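Local coordinates for protein metallo-carboxypeptidase (Pseudomonas aeruginosa, PDB 4A38) that probably acts as a zinc-dependent carboxypeptidase of the M14 family, related to the cytosolic carboxypeptidases, at residues Trp174-Gln179 against Asp267-Ile272. Sequence-based numbering, arbitrary orientation.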
# COMPACT_ATOMS: atom_id res chain seq x y z
N TRP A 174 12.48 8.01 6.76
CA TRP A 174 12.21 7.00 5.73
C TRP A 174 10.75 6.55 5.61
O TRP A 174 10.06 6.32 6.61
CB TRP A 174 13.08 5.75 5.97
CG TRP A 174 14.55 5.98 5.81
CD1 TRP A 174 15.36 6.75 6.61
CD2 TRP A 174 15.41 5.40 4.82
NE1 TRP A 174 16.66 6.67 6.17
CE2 TRP A 174 16.72 5.85 5.07
CE3 TRP A 174 15.19 4.53 3.73
CZ2 TRP A 174 17.81 5.47 4.28
CZ3 TRP A 174 16.27 4.16 2.94
CH2 TRP A 174 17.58 4.63 3.23
N VAL A 175 10.30 6.41 4.37
CA VAL A 175 8.95 5.99 4.07
C VAL A 175 9.01 5.05 2.87
O VAL A 175 9.38 5.48 1.79
CB VAL A 175 8.07 7.18 3.66
CG1 VAL A 175 6.65 6.72 3.40
CG2 VAL A 175 8.11 8.26 4.73
N ILE A 176 8.67 3.77 3.06
CA ILE A 176 8.69 2.83 1.95
C ILE A 176 7.29 2.23 1.81
O ILE A 176 6.53 2.15 2.79
CB ILE A 176 9.77 1.72 2.14
CG1 ILE A 176 9.26 0.61 3.06
CG2 ILE A 176 11.04 2.35 2.68
CD1 ILE A 176 8.71 1.10 4.38
N ALA A 177 6.95 1.80 0.60
CA ALA A 177 5.61 1.29 0.39
C ALA A 177 5.41 0.09 -0.52
O ALA A 177 6.19 -0.17 -1.43
CB ALA A 177 4.71 2.43 -0.09
N GLN A 178 4.33 -0.62 -0.23
CA GLN A 178 3.87 -1.78 -0.99
C GLN A 178 4.80 -2.99 -1.11
O GLN A 178 5.00 -3.52 -2.22
CB GLN A 178 3.40 -1.31 -2.39
CG GLN A 178 2.21 -2.09 -2.98
CD GLN A 178 1.56 -1.35 -4.15
OE1 GLN A 178 1.51 -0.13 -4.16
NE2 GLN A 178 1.05 -2.10 -5.13
N GLN A 179 5.37 -3.42 0.01
CA GLN A 179 6.22 -4.61 0.01
C GLN A 179 5.30 -5.75 -0.41
O GLN A 179 5.72 -6.75 -0.99
CB GLN A 179 6.77 -4.92 1.40
CG GLN A 179 7.83 -3.96 1.91
CD GLN A 179 8.47 -4.45 3.19
OE1 GLN A 179 9.26 -5.40 3.18
NE2 GLN A 179 8.12 -3.82 4.31
N ASP A 267 16.05 7.91 11.38
CA ASP A 267 15.53 8.61 12.56
C ASP A 267 14.00 8.55 12.61
O ASP A 267 13.37 9.15 13.49
CB ASP A 267 15.98 10.06 12.54
CG ASP A 267 17.47 10.19 12.51
OD1 ASP A 267 18.11 9.74 13.49
OD2 ASP A 267 18.00 10.71 11.52
N LEU A 268 13.43 7.85 11.65
CA LEU A 268 11.99 7.67 11.56
C LEU A 268 11.73 6.71 10.42
O LEU A 268 12.39 6.79 9.39
CB LEU A 268 11.27 8.99 11.30
CG LEU A 268 9.78 8.70 11.09
CD1 LEU A 268 8.95 9.52 12.05
CD2 LEU A 268 9.39 8.96 9.64
N PHE A 269 10.77 5.82 10.60
CA PHE A 269 10.46 4.84 9.57
C PHE A 269 8.98 4.46 9.51
O PHE A 269 8.41 3.96 10.48
CB PHE A 269 11.30 3.57 9.79
CG PHE A 269 10.98 2.45 8.83
CD1 PHE A 269 11.37 2.53 7.50
CD2 PHE A 269 10.28 1.33 9.26
CE1 PHE A 269 11.06 1.50 6.61
CE2 PHE A 269 9.97 0.29 8.38
CZ PHE A 269 10.36 0.38 7.05
N LEU A 270 8.36 4.70 8.36
CA LEU A 270 6.96 4.35 8.16
C LEU A 270 6.88 3.30 7.04
O LEU A 270 7.48 3.48 5.98
CB LEU A 270 6.14 5.59 7.76
CG LEU A 270 6.18 6.81 8.69
CD1 LEU A 270 5.16 7.85 8.21
CD2 LEU A 270 5.85 6.40 10.11
N ASP A 271 6.19 2.19 7.30
CA ASP A 271 6.04 1.12 6.31
C ASP A 271 4.56 1.15 5.95
O ASP A 271 3.71 0.86 6.78
CB ASP A 271 6.42 -0.22 6.95
CG ASP A 271 6.51 -1.35 5.94
OD1 ASP A 271 6.57 -1.10 4.72
OD2 ASP A 271 6.53 -2.52 6.38
N ILE A 272 4.26 1.53 4.71
CA ILE A 272 2.88 1.66 4.26
C ILE A 272 2.27 0.40 3.67
O ILE A 272 2.76 -0.15 2.68
CB ILE A 272 2.76 2.83 3.25
CG1 ILE A 272 2.83 4.20 3.96
CG2 ILE A 272 1.39 2.79 2.60
CD1 ILE A 272 3.99 4.43 4.89
O HOH W 1 5.04 -1.92 2.77
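Trp174-Ala177 and Leu268-Ile272 run side by side as parallel strands, 4.8 Å between axes and 13° apart in direction, joined by backbone hydrogen bonds from Trp174 N to Leu268 O, Leu270 N to Trp174 O, Ile176 N to Leu270 O and Ile272 N to Ile176 O. A weak fifth bond, Gln178 N to Ile272 O, continues the pairing just past the end of the first strand.

On the face carrying Trp174, Ile176, Phe269 and Asp271, the Phe269 ring meets Trp174 CB in plane at its edge. The side chains of Ile176 and Phe269 cross at about a right angle. With CG1 set between the backbone N and carbonyl carbon (chi1 81°), a further turn about chi2 lays CD1 obliquely against the ring, 3.2 Å from Phe269 CZ, and 3.1 Å from Asp271 OD1. The other face is aliphatic, with Val175 CG1 against Ile272 CD1 (3.8 Å) and Ala177 CB against Ile272 CB; helix 185-196 packs over it.

Beyond the strand, Gln179 turns back toward Asp271, the two side chains crossing at about a right angle. Its NE2 donates to the syn side of Asp271 OD1 (3.2 Å), 27° out of the carboxylate plane, while its OE1 is bonded to Trp243 NE1. A water accepts from Gln179 N and donates to Asp271 OD1 (2.6 Å) and Ile272 O, tying the turn to the strand. Asp271 OD2 bonds His273 NE2, so Gln179 and the water probably help position a second-shell carboxylate likely to orient this zinc ligand. The loop after strand 171-177 supplies His180 and Glu183, and strand 268-275 supplies His273, as in M14 carboxypeptidases.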